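Local structure of precorrin-6Y C5,15-methyltransferase (Decarboxylating) (Geobacter metallireducens, 3E05) at residues Q26-V31 with N185-I190. The protein probably uses S-adenosylmethionine to methylate precorrin-6Y, with decarboxylation, in cobalamin biosynthesis, this chain being its C-terminal domain. Numbering follows the deposited sequence.
Sequences QEVRAV and NPVYII
V28 sets both of its methyls against the two of V187, branch to branch: CG1 of V28 lies 4.0 Å from CG1 of V187, and CG2 of V28 the same 4.0 Å from CG2 of V187. CB of V187 sits within 4.2 Å of both V28 methyls. One turn further along the helix, V31 meets the end of I189. CD1 of I189 reaches CG1 of V31 at 3.6 Å and also approaches CG1 of V28 at 4.2 Å, wedged between these two helix side chains. It gets there because CG1 of I189 is anti to its carbonyl carbon (chi1 -59°) and the chain then runs on extended to CD1 (chi2 168°). No hydrogen bond crosses the contact; the side chains that meet are all apolar, and the helix axis runs nearly parallel to the strand, 13° apart. Helix 26-35 packs on one side of the seven-stranded sheet (order 3-2-1-4-5-7-6) of a class I S-adenosylmethionine-dependent methyltransferase fold, over strand 180-193, the antiparallel one, which pairs with strands 137-142 and 161-173. Y188 points to the other side, where L148 of helix 145-157 touches it, while V31 also packs on V31 of a second subunit.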
loop_
_atom_site.group_PDB
_atom_site.type_symbol
_atom_site.label_atom_id
_atom_site.label_comp_id
_atom_site.label_asym_id
_atom_site.label_seq_id
_atom_site.Cartn_x
_atom_site.Cartn_y
_atom_site.Cartn_z
ATOM N N GLN D 26 12.174 0.150 11.263
ATOM C CA GLN D 26 11.621 -0.485 12.459
ATOM C C GLN D 26 10.433 -1.445 12.270
ATOM O O GLN D 26 10.457 -2.561 12.792
ATOM C CB GLN D 26 11.274 0.615 13.463
ATOM C CG GLN D 26 10.698 0.146 14.770
ATOM C CD GLN D 26 9.738 1.163 15.325
ATOM O OE1 GLN D 26 8.534 0.952 15.321
ATOM N NE2 GLN D 26 10.266 2.296 15.771
ATOM N N GLU D 27 9.408 -1.005 11.534
ATOM C CA GLU D 27 8.217 -1.802 11.258
ATOM C C GLU D 27 8.527 -3.094 10.512
ATOM O O GLU D 27 8.128 -4.193 10.953
ATOM C CB GLU D 27 7.187 -0.957 10.509
ATOM C CG GLU D 27 6.744 0.318 11.276
ATOM C CD GLU D 27 7.686 1.513 11.123
ATOM O OE1 GLU D 27 8.695 1.467 10.365
ATOM O OE2 GLU D 27 7.415 2.521 11.797
ATOM N N VAL D 28 9.271 -2.952 9.413
ATOM C CA VAL D 28 9.716 -4.058 8.568
ATOM C C VAL D 28 10.660 -4.995 9.356
ATOM O O VAL D 28 10.595 -6.197 9.218
ATOM C CB VAL D 28 10.358 -3.520 7.260
ATOM C CG1 VAL D 28 11.259 -4.555 6.608
ATOM C CG2 VAL D 28 9.265 -3.083 6.280
ATOM N N ARG D 29 11.495 -4.420 10.208
ATOM C CA ARG D 29 12.353 -5.197 11.097
ATOM C C ARG D 29 11.523 -6.134 11.980
ATOM O O ARG D 29 11.836 -7.288 12.094
ATOM C CB ARG D 29 13.193 -4.260 11.968
ATOM C CG ARG D 29 14.387 -4.915 12.648
ATOM C CD ARG D 29 15.051 -3.917 13.599
ATOM N NE ARG D 29 15.369 -2.648 12.943
ATOM C CZ ARG D 29 15.226 -1.447 13.508
ATOM N NH1 ARG D 29 14.765 -1.332 14.747
ATOM N NH2 ARG D 29 15.531 -0.345 12.829
ATOM N N ALA D 30 10.481 -5.604 12.614
ATOM C CA ALA D 30 9.579 -6.400 13.462
ATOM C C ALA D 30 8.950 -7.550 12.676
ATOM O O ALA D 30 8.993 -8.690 13.120
ATOM C CB ALA D 30 8.502 -5.527 14.072
ATOM N N VAL D 31 8.408 -7.257 11.487
ATOM C CA VAL D 31 7.828 -8.314 10.633
ATOM C C VAL D 31 8.894 -9.364 10.245
ATOM O O VAL D 31 8.623 -10.566 10.265
ATOM C CB VAL D 31 7.197 -7.726 9.330
ATOM C CG1 VAL D 31 6.500 -8.825 8.524
ATOM C CG2 VAL D 31 6.201 -6.610 9.662
ATOM N N ASN D 185 9.532 3.046 1.168
ATOM C CA ASN D 185 9.523 2.225 -0.024
ATOM C C ASN D 185 9.095 0.799 0.321
ATOM O O ASN D 185 9.265 0.377 1.471
ATOM C CB ASN D 185 10.896 2.275 -0.688
ATOM C CG ASN D 185 11.190 3.640 -1.290
ATOM O OD1 ASN D 185 10.291 4.474 -1.473
ATOM N ND2 ASN D 185 12.452 3.883 -1.585
ATOM N N PRO D 186 8.483 0.071 -0.644
ATOM C CA PRO D 186 7.986 -1.237 -0.241
ATOM C C PRO D 186 9.140 -2.201 0.019
ATOM O O PRO D 186 10.223 -2.053 -0.567
ATOM C CB PRO D 186 7.184 -1.733 -1.446
ATOM C CG PRO D 186 7.254 -0.655 -2.483
ATOM C CD PRO D 186 8.248 0.361 -2.072
ATOM N N VAL D 187 8.917 -3.155 0.912
ATOM C CA VAL D 187 9.907 -4.209 1.121
ATOM C C VAL D 187 9.250 -5.563 0.925
ATOM O O VAL D 187 8.151 -5.835 1.423
ATOM C CB VAL D 187 10.627 -4.128 2.528
ATOM C CG1 VAL D 187 11.722 -5.195 2.652
ATOM C CG2 VAL D 187 11.236 -2.746 2.780
ATOM N N TYR D 188 9.925 -6.425 0.172
ATOM C CA TYR D 188 9.441 -7.774 -0.017
ATOM C C TYR D 188 10.160 -8.678 0.972
ATOM O O TYR D 188 11.369 -8.852 0.871
ATOM C CB TYR D 188 9.744 -8.236 -1.451
ATOM C CG TYR D 188 8.920 -7.494 -2.477
ATOM C CD1 TYR D 188 7.669 -7.988 -2.864
ATOM C CD2 TYR D 188 9.361 -6.285 -3.023
ATOM C CE1 TYR D 188 6.894 -7.318 -3.836
ATOM C CE2 TYR D 188 8.578 -5.587 -3.960
ATOM C CZ TYR D 188 7.354 -6.117 -4.365
ATOM O OH TYR D 188 6.575 -5.428 -5.277
ATOM N N ILE D 189 9.407 -9.203 1.940
ATOM C CA ILE D 189 9.957 -10.118 2.936
ATOM C C ILE D 189 9.711 -11.550 2.467
ATOM O O ILE D 189 8.579 -12.036 2.426
ATOM C CB ILE D 189 9.349 -9.859 4.333
ATOM C CG1 ILE D 189 9.643 -8.409 4.748
ATOM C CG2 ILE D 189 9.857 -10.883 5.357
ATOM C CD1 ILE D 189 8.876 -7.919 5.946
ATOM N N ILE D 190 10.812 -12.219 2.133
ATOM C CA ILE D 190 10.773 -13.579 1.592
ATOM C C ILE D 190 11.147 -14.576 2.687
ATOM O O ILE D 190 12.234 -14.479 3.249
ATOM C CB ILE D 190 11.756 -13.709 0.408
ATOM C CG1 ILE D 190 11.455 -12.644 -0.648
ATOM C CG2 ILE D 190 11.712 -15.127 -0.187
ATOM C CD1 ILE D 190 12.551 -12.426 -1.663
#